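Long-range contacts in 3,4-dihydroxybenzoate decarboxylase (Enterobacter cloacae, PDB 5NY5), which probably catalyses the reversible, prenylated-flavin-dependent decarboxylation of 3,4-dihydroxybenzoate to catechol as a metal-binding enzyme of the UbiD family: residues A[6-11]-A[314-319]; A[57-62]-A[70-75]; A[147-152]-A[208-213]. All coordinates share one frame; numbering follows the deposited sequence.

Contact 1 (A[6-11]-A[314-319]); sequences NDLRSA and HAILQT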
ATOM      1  N   ASN A   6      -7.090  48.569  29.217  1.00 60.57           N
ATOM      2  CA  ASN A   6      -5.730  48.495  29.725  1.00 60.52           C
ATOM      3  C   ASN A   6      -5.569  47.500  30.863  1.00 59.23           C
ATOM      4  O   ASN A   6      -4.469  47.396  31.413  1.00 59.28           O
ATOM      5  CB  ASN A   6      -5.239  49.881  30.181  1.00 62.32           C
ATOM      6  CG  ASN A   6      -6.129  50.507  31.243  1.00 63.00           C
ATOM      7  OD1 ASN A   6      -6.923  49.830  31.895  1.00 62.02           O
ATOM      8  ND2 ASN A   6      -5.988  51.813  31.425  1.00 64.86           N
ATOM      9  N   ASP A   7      -6.617  46.773  31.236  1.00 58.27           N
ATOM     10  CA  ASP A   7      -6.519  45.760  32.276  1.00 57.19           C
ATOM     11  C   ASP A   7      -7.694  44.800  32.125  1.00 56.09           C
ATOM     12  O   ASP A   7      -8.491  44.903  31.190  1.00 56.15           O
ATOM     13  CB  ASP A   7      -6.474  46.394  33.671  1.00 58.01           C
ATOM     14  CG  ASP A   7      -7.588  47.401  33.901  1.00 59.09           C
ATOM     15  OD1 ASP A   7      -8.626  47.330  33.210  1.00 58.92           O
ATOM     16  OD2 ASP A   7      -7.424  48.264  34.786  1.00 60.27           O
ATOM     17  N   LEU A   8      -7.791  43.859  33.064  1.00 55.25           N
ATOM     18  CA  LEU A   8      -8.860  42.869  33.014  1.00 54.31           C
ATOM     19  C   LEU A   8     -10.230  43.511  33.206  1.00 54.95           C
ATOM     20  O   LEU A   8     -11.192  43.157  32.514  1.00 54.63           O
ATOM     21  CB  LEU A   8      -8.614  41.793  34.069  1.00 53.58           C
ATOM     22  CG  LEU A   8      -9.696  40.735  34.267  1.00 52.79           C
ATOM     23  CD1 LEU A   8      -9.953  39.972  32.979  1.00 52.01           C
ATOM     24  CD2 LEU A   8      -9.286  39.792  35.380  1.00 52.42           C
ATOM     25  N   ARG A   9     -10.338  44.465  34.132  1.00 56.02           N
ATOM     26  CA  ARG A   9     -11.647  45.019  34.465  1.00 56.78           C
ATOM     27  C   ARG A   9     -12.190  45.917  33.360  1.00 57.67           C
ATOM     28  O   ARG A   9     -13.409  45.984  33.168  1.00 57.99           O
ATOM     29  CB  ARG A   9     -11.574  45.771  35.789  1.00 57.86           C
ATOM     30  CG  ARG A   9     -11.188  44.883  36.957  1.00 57.24           C
ATOM     31  CD  ARG A   9     -11.266  45.620  38.275  1.00 58.49           C
ATOM     32  NE  ARG A   9     -10.650  44.855  39.354  1.00 58.14           N
ATOM     33  CZ  ARG A   9     -10.779  45.145  40.643  1.00 59.11           C
ATOM     34  NH1 ARG A   9     -11.513  46.181  41.022  1.00 60.46           N
ATOM     35  NH2 ARG A   9     -10.179  44.392  41.555  1.00 58.89           N
ATOM     36  N   SER A  10     -11.319  46.608  32.625  1.00 58.25           N
ATOM     37  CA  SER A  10     -11.799  47.362  31.472  1.00 59.20           C
ATOM     38  C   SER A  10     -12.211  46.436  30.335  1.00 58.22           C
ATOM     39  O   SER A  10     -13.049  46.808  29.507  1.00 58.93           O
ATOM     40  CB  SER A  10     -10.736  48.358  31.003  1.00 60.29           C
ATOM     41  OG  SER A  10      -9.429  47.842  31.178  1.00 59.50           O
ATOM     42  N   ALA A  11     -11.648  45.228  30.284  1.00 56.75           N
ATOM     43  CA  ALA A  11     -12.075  44.263  29.277  1.00 55.89           C
ATOM     44  C   ALA A  11     -13.440  43.684  29.617  1.00 55.54           C
ATOM     45  O   ALA A  11     -14.288  43.516  28.732  1.00 55.69           O
ATOM     46  CB  ALA A  11     -11.037  43.149  29.141  1.00 54.65           C
ATOM     47  N   HIS A 314      -9.998  43.833  46.144  1.00 67.26           N
ATOM     48  CA  HIS A 314     -10.983  42.875  45.645  1.00 65.99           C
ATOM     49  C   HIS A 314     -10.467  42.194  44.373  1.00 64.53           C
ATOM     50  O   HIS A 314     -11.105  42.205  43.318  1.00 63.40           O
ATOM     51  CB  HIS A 314     -12.335  43.557  45.411  1.00 65.87           C
ATOM     52  CG  HIS A 314     -13.496  42.616  45.439  1.00 65.24           C
ATOM     53  ND1 HIS A 314     -14.704  42.907  44.844  1.00 64.75           N
ATOM     54  CD2 HIS A 314     -13.637  41.392  45.997  1.00 65.18           C
ATOM     55  CE1 HIS A 314     -15.538  41.901  45.030  1.00 64.39           C
ATOM     56  NE2 HIS A 314     -14.916  40.969  45.728  1.00 64.64           N
ATOM     57  N   ALA A 315      -9.289  41.592  44.501  1.00 64.68           N
ATOM     58  CA  ALA A 315      -8.574  41.065  43.347  1.00 63.58           C
ATOM     59  C   ALA A 315      -9.334  39.913  42.705  1.00 62.22           C
ATOM     60  O   ALA A 315      -9.802  38.999  43.389  1.00 62.33           O
ATOM     61  CB  ALA A 315      -7.178  40.607  43.755  1.00 64.29           C
ATOM     62  N   ILE A 316      -9.446  39.963  41.384  1.00 61.04           N
ATOM     63  CA  ILE A 316     -10.071  38.892  40.621  1.00 59.75           C
ATOM     64  C   ILE A 316      -9.037  37.806  40.361  1.00 59.42           C
ATOM     65  O   ILE A 316      -7.923  38.092  39.908  1.00 59.54           O
ATOM     66  CB  ILE A 316     -10.647  39.432  39.303  1.00 58.75           C
ATOM     67  CG1 ILE A 316     -11.717  40.489  39.581  1.00 59.23           C
ATOM     68  CG2 ILE A 316     -11.205  38.303  38.464  1.00 57.49           C
ATOM     69  CD1 ILE A 316     -12.145  41.251  38.350  1.00 58.60           C
ATOM     70  N   LEU A 317      -9.396  36.561  40.654  1.00 59.13           N
ATOM     71  CA  LEU A 317      -8.548  35.416  40.336  1.00 58.80           C
ATOM     72  C   LEU A 317      -8.980  34.858  38.985  1.00 57.37           C
ATOM     73  O   LEU A 317     -10.086  34.327  38.852  1.00 56.79           O
ATOM     74  CB  LEU A 317      -8.635  34.353  41.428  1.00 59.47           C
ATOM     75  CG  LEU A 317      -7.752  33.122  41.220  1.00 59.37           C
ATOM     76  CD1 LEU A 317      -6.321  33.539  40.941  1.00 59.81           C
ATOM     77  CD2 LEU A 317      -7.810  32.207  42.430  1.00 60.34           C
ATOM     78  N   GLN A 318      -8.117  34.987  37.982  1.00 56.90           N
ATOM     79  CA  GLN A 318      -8.399  34.513  36.634  1.00 55.64           C
ATOM     80  C   GLN A 318      -7.670  33.202  36.373  1.00 55.41           C
ATOM     81  O   GLN A 318      -6.480  33.076  36.674  1.00 56.12           O
ATOM     82  CB  GLN A 318      -7.990  35.551  35.586  1.00 55.34           C
ATOM     83  CG  GLN A 318      -8.217  35.102  34.155  1.00 54.15           C
ATOM     84  CD  GLN A 318      -7.849  36.165  33.142  1.00 54.00           C
ATOM     85  OE1 GLN A 318      -7.168  37.136  33.462  1.00 54.84           O
ATOM     86  NE2 GLN A 318      -8.305  35.988  31.910  1.00 53.04           N
ATOM     87  N   THR A 319      -8.389  32.234  35.814  1.00 54.54           N
ATOM     88  CA  THR A 319      -7.815  30.964  35.393  1.00 54.25           C
ATOM     89  C   THR A 319      -8.664  30.432  34.242  1.00 53.06           C
ATOM     90  O   THR A 319      -9.502  31.149  33.688  1.00 52.51           O
ATOM     91  CB  THR A 319      -7.728  29.985  36.571  1.00 55.06           C
ATOM     92  OG1 THR A 319      -7.018  28.808  36.169  1.00 54.98           O
ATOM     93  CG2 THR A 319      -9.116  29.598  37.053  1.00 54.92           C
TER
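The Arg9 guanidinium reaches the 314-319 segment where the chain runs into its strand. At its edge, near the plane, lies Ala315 CA, 4.1 Å from Arg9 NH2. His314 O and Ile316 CD1 approach it obliquely. Arg9 NH2 comes within 3.0 Å of His314 O, but the angle is too poor for a hydrogen bond; the same nitrogen bonds instead to Asn313 O, while Arg9 NE forms a salt bridge with Glu262. With CG anti to the carbonyl carbon (chi1 -62°) and the chain extended as far as NE, the aliphatic part of Arg9 passes Ile316, its CG 4.0 Å from Ile316 CD1.

Leu8 supplies the apolar half. Its CG stands anti to the backbone N (chi1 174°), and CD2 comes down between two residues of the strand, 3.9 Å from Ile316 CG2 and equally far from Gln318 OE1. That amide oxygen also accepts a weak hydrogen bond from Leu212 N. At the start of the helix, Asp7 and Ser10 make a capping box, its details in doubt because their side-chain oxygens are modelled too close together.

Glu262 grips both sides of the contact, since it also accepts from Ile316 N. Helix 8-16 thus lies against strand 316-319 at the edge of a small mixed sheet; Leu8 also packs on Leu72 of neighbouring strand 70-73, and Ala11 on Pro214 of helix 214-219.

Contact 2 (A[57-62]-A[70-75]); sequences AMMFNS and RILVGM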
ATOM      1  N   ALA A  57     -17.895  34.232  29.299  1.00 50.09           N
ATOM      2  CA  ALA A  57     -16.957  34.162  30.402  1.00 49.73           C
ATOM      3  C   ALA A  57     -17.731  34.307  31.705  1.00 50.15           C
ATOM      4  O   ALA A  57     -18.803  34.914  31.746  1.00 50.84           O
ATOM      5  CB  ALA A  57     -15.893  35.247  30.274  1.00 49.89           C
HETATM    6  N   MSE A  58     -17.198  33.729  32.770  1.00 49.89           N
HETATM    7  CA  MSE A  58     -17.983  33.624  33.989  1.00 50.39           C
HETATM    8  C   MSE A  58     -17.238  34.068  35.237  1.00 50.64           C
HETATM    9  O   MSE A  58     -16.093  33.689  35.463  1.00 50.25           O
HETATM   10  CB  MSE A  58     -18.470  32.190  34.166  1.00 50.18           C
HETATM   11  CG  MSE A  58     -19.569  32.029  35.187  1.00 56.84           C
HETATM   12 SE   MSE A  58     -20.484  30.333  34.950  1.00 55.66          SE
HETATM   13  CE  MSE A  58     -21.807  30.500  36.369  1.00 52.09           C
HETATM   14  N   MSE A  59     -17.916  34.876  36.046  1.00 51.47           N
HETATM   15  CA  MSE A  59     -17.385  35.326  37.321  1.00 51.98           C
HETATM   16  C   MSE A  59     -18.153  34.686  38.467  1.00 52.53           C
HETATM   17  O   MSE A  59     -19.367  34.838  38.573  1.00 53.14           O
HETATM   18  CB  MSE A  59     -17.460  36.850  37.430  1.00 52.77           C
HETATM   19  CG  MSE A  59     -16.940  37.401  38.744  1.00 53.50           C
HETATM   20 SE   MSE A  59     -14.997  37.492  38.801  1.00 53.02          SE
HETATM   21  CE  MSE A  59     -14.753  38.905  37.486  1.00 53.18           C
ATOM     22  N   PHE A  60     -17.442  33.968  39.325  1.00 52.50           N
ATOM     23  CA  PHE A  60     -18.035  33.342  40.502  1.00 53.23           C
ATOM     24  C   PHE A  60     -17.734  34.239  41.697  1.00 54.19           C
ATOM     25  O   PHE A  60     -16.622  34.231  42.227  1.00 54.23           O
ATOM     26  CB  PHE A  60     -17.492  31.930  40.695  1.00 52.86           C
ATOM     27  CG  PHE A  60     -17.924  30.965  39.627  1.00 52.17           C
ATOM     28  CD1 PHE A  60     -18.971  30.086  39.852  1.00 52.59           C
ATOM     29  CD2 PHE A  60     -17.290  30.942  38.394  1.00 51.26           C
ATOM     30  CE1 PHE A  60     -19.372  29.197  38.873  1.00 52.11           C
ATOM     31  CE2 PHE A  60     -17.688  30.054  37.409  1.00 50.78           C
ATOM     32  CZ  PHE A  60     -18.730  29.179  37.651  1.00 51.20           C
ATOM     33  N   ASN A  61     -18.734  35.020  42.114  1.00 55.13           N
ATOM     34  CA  ASN A  61     -18.557  35.994  43.185  1.00 56.26           C
ATOM     35  C   ASN A  61     -18.622  35.374  44.573  1.00 57.18           C
ATOM     36  O   ASN A  61     -18.141  35.987  45.532  1.00 58.09           O
ATOM     37  CB  ASN A  61     -19.614  37.096  43.076  1.00 57.15           C
ATOM     38  CG  ASN A  61     -19.334  38.063  41.944  1.00 56.73           C
ATOM     39  OD1 ASN A  61     -18.181  38.380  41.655  1.00 56.22           O
ATOM     40  ND2 ASN A  61     -20.391  38.543  41.299  1.00 57.11           N
ATOM     41  N   SER A  62     -19.204  34.187  44.707  1.00 57.13           N
ATOM     42  CA  SER A  62     -19.359  33.522  45.996  1.00 58.21           C
ATOM     43  C   SER A  62     -18.552  32.232  45.977  1.00 57.63           C
ATOM     44  O   SER A  62     -18.961  31.245  45.357  1.00 57.05           O
ATOM     45  CB  SER A  62     -20.831  33.247  46.295  1.00 59.09           C
ATOM     46  OG  SER A  62     -20.977  32.523  47.501  1.00 60.25           O
ATOM     47  N   ARG A  70     -13.312  36.274  44.291  1.00 55.90           N
ATOM     48  CA  ARG A  70     -14.143  36.063  43.114  1.00 54.98           C
ATOM     49  C   ARG A  70     -13.264  35.501  42.006  1.00 53.80           C
ATOM     50  O   ARG A  70     -12.210  36.066  41.702  1.00 53.69           O
ATOM     51  CB  ARG A  70     -14.834  37.360  42.675  1.00 55.34           C
ATOM     52  CG  ARG A  70     -13.940  38.587  42.650  1.00 55.79           C
ATOM     53  CD  ARG A  70     -14.699  39.806  42.156  1.00 56.33           C
ATOM     54  NE  ARG A  70     -13.850  40.991  42.102  1.00 56.92           N
ATOM     55  CZ  ARG A  70     -14.237  42.170  41.627  1.00 57.60           C
ATOM     56  NH1 ARG A  70     -15.466  42.330  41.161  1.00 57.77           N
ATOM     57  NH2 ARG A  70     -13.391  43.189  41.617  1.00 58.26           N
ATOM     58  N   ILE A  71     -13.696  34.389  41.419  1.00 53.08           N
ATOM     59  CA  ILE A  71     -12.887  33.611  40.488  1.00 52.15           C
ATOM     60  C   ILE A  71     -13.444  33.767  39.081  1.00 51.40           C
ATOM     61  O   ILE A  71     -14.659  33.697  38.867  1.00 51.45           O
ATOM     62  CB  ILE A  71     -12.837  32.130  40.905  1.00 52.15           C
ATOM     63  CG1 ILE A  71     -12.235  32.012  42.305  1.00 53.12           C
ATOM     64  CG2 ILE A  71     -12.037  31.316  39.904  1.00 51.35           C
ATOM     65  CD1 ILE A  71     -12.111  30.600  42.807  1.00 53.43           C
ATOM     66  N   LEU A  72     -12.545  33.964  38.122  1.00 50.85           N
ATOM     67  CA  LEU A  72     -12.901  34.273  36.745  1.00 50.34           C
ATOM     68  C   LEU A  72     -12.383  33.185  35.814  1.00 49.61           C
ATOM     69  O   LEU A  72     -11.202  32.829  35.869  1.00 49.51           O
ATOM     70  CB  LEU A  72     -12.317  35.621  36.348  1.00 50.61           C
ATOM     71  CG  LEU A  72     -12.665  36.125  34.962  1.00 50.39           C
ATOM     72  CD1 LEU A  72     -14.169  36.265  34.845  1.00 50.65           C
ATOM     73  CD2 LEU A  72     -11.969  37.448  34.752  1.00 50.92           C
ATOM     74  N   VAL A  73     -13.260  32.668  34.954  1.00 49.26           N
ATOM     75  CA  VAL A  73     -12.898  31.631  33.996  1.00 48.73           C
ATOM     76  C   VAL A  73     -13.564  31.922  32.659  1.00 48.54           C
ATOM     77  O   VAL A  73     -14.628  32.542  32.593  1.00 48.84           O
ATOM     78  CB  VAL A  73     -13.296  30.215  34.476  1.00 48.74           C
ATOM     79  CG1 VAL A  73     -12.529  29.827  35.724  1.00 49.11           C
ATOM     80  CG2 VAL A  73     -14.790  30.138  34.715  1.00 49.00           C
ATOM     81  N   GLY A  74     -12.923  31.458  31.588  1.00 48.21           N
ATOM     82  CA  GLY A  74     -13.508  31.485  30.265  1.00 48.15           C
ATOM     83  C   GLY A  74     -13.286  32.745  29.464  1.00 48.53           C
ATOM     84  O   GLY A  74     -13.957  32.930  28.442  1.00 49.23           O
HETATM   85  N   MSE A  75     -12.365  33.607  29.877  1.00 48.58           N
HETATM   86  CA  MSE A  75     -12.189  34.901  29.230  1.00 49.06           C
HETATM   87  C   MSE A  75     -11.796  34.751  27.764  1.00 49.74           C
HETATM   88  O   MSE A  75     -12.301  35.471  26.908  1.00 51.03           O
HETATM   89  CB  MSE A  75     -11.147  35.730  29.986  1.00 52.42           C
HETATM   90  CG  MSE A  75     -11.153  37.226  29.677  1.00 50.31           C
HETATM   91 SE   MSE A  75     -12.840  38.159  30.043  1.00 54.49          SE
HETATM   92  CE  MSE A  75     -13.376  37.243  31.636  1.00 50.43           C
TER
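Met58 and Val73 form one hydrogen-bonded pair of this antiparallel ladder, Phe60 and Ile71 the next. Met58 N donates to Val73 O at 2.8 Å and the return bond runs from Val73 N to Met58 O; Phe60 N to Ile71 O is also 2.8 Å and almost straight. The other bond of that pair, Ile71 N to Phe60 O, is less regular, with the donor tilted from the carbonyl plane. Between them Met59 and Leu72 are a non-hydrogen-bonded pair.

On the face carrying Met59 and Leu72, the selenomethionine Met59 bends at chi2 and chi3 (79° and 69°). This curls its methyl back over the neighbouring strand, CE lying 3.8 Å from Leu72 CD1, while SE sits by Arg70 CB. Asn61 runs beside Arg70, pointing the same way, and its OD1 lies 3.6 Å from Arg70 CB. On the other face the edge of the Phe60 ring meets Val73, with Phe60 CE2 4.0 Å from Val73 CG2. Ile71 O also lies at the edge of this ring, in its plane. Where strand 57-60 begins and 70-73 has just ended, Ala57 CB touches the methyl CE of Met75, also selenomethionine, at 3.5 Å.

Further out, Asn61 ND2 bonds to Glu24, and Arg70 NH2 to His314 O and a glycerol. Helix 34-42 covers the Phe60 face through Leu35, Tyr39 and Ile42, and Met58 also packs on Trp486 of a second subunit. Strands 57-60 and 70-73 are a beta hairpin, their N-to-C directions 167° apart over these short segments, and form the two central strands of a mixed four-stranded sheet bordered by 22-25 and 316-319; the hairpin belongs to the N-terminal domain of the UbiD family.

Contact 3 (A[147-152]-A[208-213]); sequences PFFCLG and INMGLD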
ATOM      1  N   PRO A 147      -4.466  22.050  43.854  1.00 58.72           N
ATOM      2  CA  PRO A 147      -4.947  23.327  43.313  1.00 57.24           C
ATOM      3  C   PRO A 147      -3.953  23.906  42.319  1.00 56.49           C
ATOM      4  O   PRO A 147      -2.740  23.818  42.504  1.00 57.30           O
ATOM      5  CB  PRO A 147      -5.097  24.211  44.558  1.00 57.92           C
ATOM      6  CG  PRO A 147      -4.358  23.500  45.649  1.00 59.74           C
ATOM      7  CD  PRO A 147      -4.422  22.049  45.323  1.00 60.24           C
ATOM      8  N   PHE A 148      -4.485  24.494  41.251  1.00 55.08           N
ATOM      9  CA  PHE A 148      -3.687  24.931  40.115  1.00 55.04           C
ATOM     10  C   PHE A 148      -3.994  26.377  39.761  1.00 53.46           C
ATOM     11  O   PHE A 148      -5.153  26.800  39.781  1.00 52.89           O
ATOM     12  CB  PHE A 148      -3.955  24.054  38.879  1.00 53.79           C
ATOM     13  CG  PHE A 148      -2.930  22.982  38.649  1.00 54.67           C
ATOM     14  CD1 PHE A 148      -1.731  23.277  38.028  1.00 54.78           C
ATOM     15  CD2 PHE A 148      -3.178  21.673  39.028  1.00 57.17           C
ATOM     16  CE1 PHE A 148      -0.789  22.292  37.806  1.00 55.76           C
ATOM     17  CE2 PHE A 148      -2.242  20.682  38.808  1.00 56.58           C
ATOM     18  CZ  PHE A 148      -1.044  20.992  38.197  1.00 57.30           C
ATOM     19  N   PHE A 149      -2.945  27.129  39.439  1.00 63.14           N
ATOM     20  CA  PHE A 149      -3.061  28.366  38.679  1.00 62.14           C
ATOM     21  C   PHE A 149      -2.657  28.055  37.245  1.00 61.98           C
ATOM     22  O   PHE A 149      -1.581  27.494  37.013  1.00 63.10           O
ATOM     23  CB  PHE A 149      -2.169  29.472  39.249  1.00 62.78           C
ATOM     24  CG  PHE A 149      -2.452  29.811  40.684  1.00 63.25           C
ATOM     25  CD1 PHE A 149      -3.527  30.615  41.020  1.00 62.34           C
ATOM     26  CD2 PHE A 149      -1.631  29.345  41.695  1.00 64.77           C
ATOM     27  CE1 PHE A 149      -3.784  30.933  42.338  1.00 62.96           C
ATOM     28  CE2 PHE A 149      -1.884  29.660  43.014  1.00 65.38           C
ATOM     29  CZ  PHE A 149      -2.961  30.455  43.335  1.00 64.49           C
ATOM     30  N   CYS A 150      -3.512  28.406  36.288  1.00 60.76           N
ATOM     31  CA  CYS A 150      -3.302  27.994  34.910  1.00 60.70           C
ATOM     32  C   CYS A 150      -2.975  29.134  33.959  1.00 60.27           C
ATOM     33  O   CYS A 150      -2.643  28.867  32.799  1.00 60.47           O
ATOM     34  CB  CYS A 150      -4.538  27.245  34.392  1.00 59.94           C
ATOM     35  SG  CYS A 150      -4.899  25.735  35.305  1.00 60.68           S
ATOM     36  N   LEU A 151      -3.053  30.381  34.403  1.00 59.84           N
ATOM     37  CA  LEU A 151      -2.772  31.533  33.552  1.00 59.53           C
ATOM     38  C   LEU A 151      -1.805  32.481  34.248  1.00 60.30           C
ATOM     39  O   LEU A 151      -2.039  33.686  34.366  1.00 59.87           O
ATOM     40  CB  LEU A 151      -4.065  32.243  33.160  1.00 58.19           C
ATOM     41  CG  LEU A 151      -4.980  31.445  32.229  1.00 65.23           C
ATOM     42  CD1 LEU A 151      -6.288  32.180  31.985  1.00 56.41           C
ATOM     43  CD2 LEU A 151      -4.272  31.156  30.915  1.00 58.08           C
ATOM     44  N   GLY A 152      -0.691  31.933  34.723  1.00 61.62           N
ATOM     45  CA  GLY A 152       0.343  32.743  35.328  1.00 62.65           C
ATOM     46  C   GLY A 152       1.348  33.248  34.314  1.00 63.33           C
ATOM     47  O   GLY A 152       2.143  32.470  33.778  1.00 64.28           O
ATOM     48  N   ILE A 208       4.826  36.209  38.994  1.00 69.03           N
ATOM     49  CA  ILE A 208       3.733  35.468  38.381  1.00 67.36           C
ATOM     50  C   ILE A 208       2.545  36.412  38.289  1.00 65.86           C
ATOM     51  O   ILE A 208       1.912  36.731  39.303  1.00 65.70           O
ATOM     52  CB  ILE A 208       3.392  34.206  39.180  1.00 67.48           C
ATOM     53  CG1 ILE A 208       4.660  33.377  39.386  1.00 69.28           C
ATOM     54  CG2 ILE A 208       2.329  33.400  38.463  1.00 65.96           C
ATOM     55  CD1 ILE A 208       4.638  32.525  40.624  1.00 70.11           C
ATOM     56  N   ASN A 209       2.241  36.860  37.077  1.00 64.93           N
ATOM     57  CA  ASN A 209       1.246  37.897  36.844  1.00 63.74           C
ATOM     58  C   ASN A 209      -0.053  37.254  36.381  1.00 62.16           C
ATOM     59  O   ASN A 209      -0.072  36.546  35.370  1.00 61.76           O
ATOM     60  CB  ASN A 209       1.754  38.898  35.809  1.00 63.93           C
ATOM     61  CG  ASN A 209       3.128  39.440  36.151  1.00 65.71           C
ATOM     62  OD1 ASN A 209       3.259  40.554  36.655  1.00 66.24           O
ATOM     63  ND2 ASN A 209       4.162  38.652  35.882  1.00 66.80           N
HETATM   64  N   MSE A 210      -1.132  37.500  37.117  1.00 61.43           N
HETATM   65  CA  MSE A 210      -2.424  36.897  36.809  1.00 60.11           C
HETATM   66  C   MSE A 210      -3.548  37.930  36.834  1.00 59.22           C
HETATM   67  O   MSE A 210      -3.558  38.827  37.675  1.00 59.69           O
HETATM   68  CB  MSE A 210      -2.726  35.765  37.791  1.00 60.34           C
HETATM   69  CG  MSE A 210      -1.668  34.678  37.827  1.00 61.37           C
HETATM   70 SE   MSE A 210      -2.023  33.300  39.151  1.00 61.91          SE
HETATM   71  CE  MSE A 210      -2.023  34.412  40.750  1.00 62.75           C
ATOM     72  N   GLY A 211      -4.498  37.791  35.914  1.00 61.69           N
ATOM     73  CA  GLY A 211      -5.583  38.746  35.786  1.00 62.19           C
ATOM     74  C   GLY A 211      -5.175  39.932  34.941  1.00 57.39           C
ATOM     75  O   GLY A 211      -4.901  41.014  35.469  1.00 57.96           O
ATOM     76  N   LEU A 212      -5.136  39.743  33.625  1.00 56.96           N
ATOM     77  CA  LEU A 212      -4.505  40.692  32.721  1.00 57.31           C
ATOM     78  C   LEU A 212      -5.462  41.091  31.610  1.00 56.44           C
ATOM     79  O   LEU A 212      -6.515  40.481  31.408  1.00 55.61           O
ATOM     80  CB  LEU A 212      -3.233  40.101  32.102  1.00 58.11           C
ATOM     81  CG  LEU A 212      -2.337  39.307  33.046  1.00 59.00           C
ATOM     82  CD1 LEU A 212      -1.277  38.562  32.259  1.00 59.76           C
ATOM     83  CD2 LEU A 212      -1.705  40.232  34.067  1.00 59.95           C
ATOM     84  N   ASP A 213      -5.074  42.141  30.899  1.00 56.79           N
ATOM     85  CA  ASP A 213      -5.664  42.444  29.609  1.00 56.30           C
ATOM     86  C   ASP A 213      -5.558  41.212  28.711  1.00 56.12           C
ATOM     87  O   ASP A 213      -4.465  40.645  28.577  1.00 56.85           O
ATOM     88  CB  ASP A 213      -4.931  43.634  28.980  1.00 57.06           C
ATOM     89  CG  ASP A 213      -5.618  44.176  27.735  1.00 56.70           C
ATOM     90  OD1 ASP A 213      -6.528  43.519  27.195  1.00 55.94           O
ATOM     91  OD2 ASP A 213      -5.232  45.275  27.285  1.00 57.33           O
TER
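Selenomethionine Met210 reaches across to Phe149 and sets its selenium obliquely against the ring, a Met-aromatic contact with SE 4.3 Å from the ring centroid and 42° off the normal. The closest atom is Phe149 CD1, 3.6 Å from Met210 SE, and Phe149 CB and CG are only slightly farther. Both side chains carry CG anti to the carbonyl carbon (chi1 -57° in Met210 and nearly the same in Phe149), and they cross at about a right angle. Met210 runs straight through chi2, then turns at chi3, which brings CE within 4.1 Å of Phe149 CD1.

Nearer its root, Met210 lies against the other backbone: CG is 3.6 Å from Leu151 O and 3.7 Å from Gly152 CA. Ile208 reaches the same glycine through CG2, the branch that stands anti to its backbone N, 3.8 Å from Gly152 CA. This methyl packs directly on the glycine backbone. Leu151 O accepts a hydrogen bond from the Tyr217 hydroxyl; Asn209 OD1 accepts from Ile258 N, and Asn209 ND2 donates to Leu153 O.

No hydrogen bond joins the two segments, whose short strands cross at 95°. Strands 148-157 and 204-210 nevertheless pair antiparallel in the seven-stranded sheet of the Rift-related region. Met210 packs on Ile263 and Ile265 of strand 263-269, Phe149 on Val174 of strand 165-174 and on Leu317 of strand 316-319.

Contact 1 joins the extreme N-terminal helix to strand 316-319, more than 300 residues later, so both other contacts fall between its segments in sequence; contact 2 closes before contact 3 opens. The centre of contact 1 is about 10 Å from the centres of each of the others, which are about 13 Å apart and do not touch. Strand 316-319 lies beside 70-73 in the four-stranded sheet, where Leu317 O and Thr319 N probably bond to Leu72. Against contact 3, Thr319 meets Cys150, while Gln318 meets Gly211. Contact 1 therefore connects the N-terminal hairpin with the flavin-binding region, where Leu151 lies about 5 Å, side chain to side chain, from prenylated-FMN-binding Ile169.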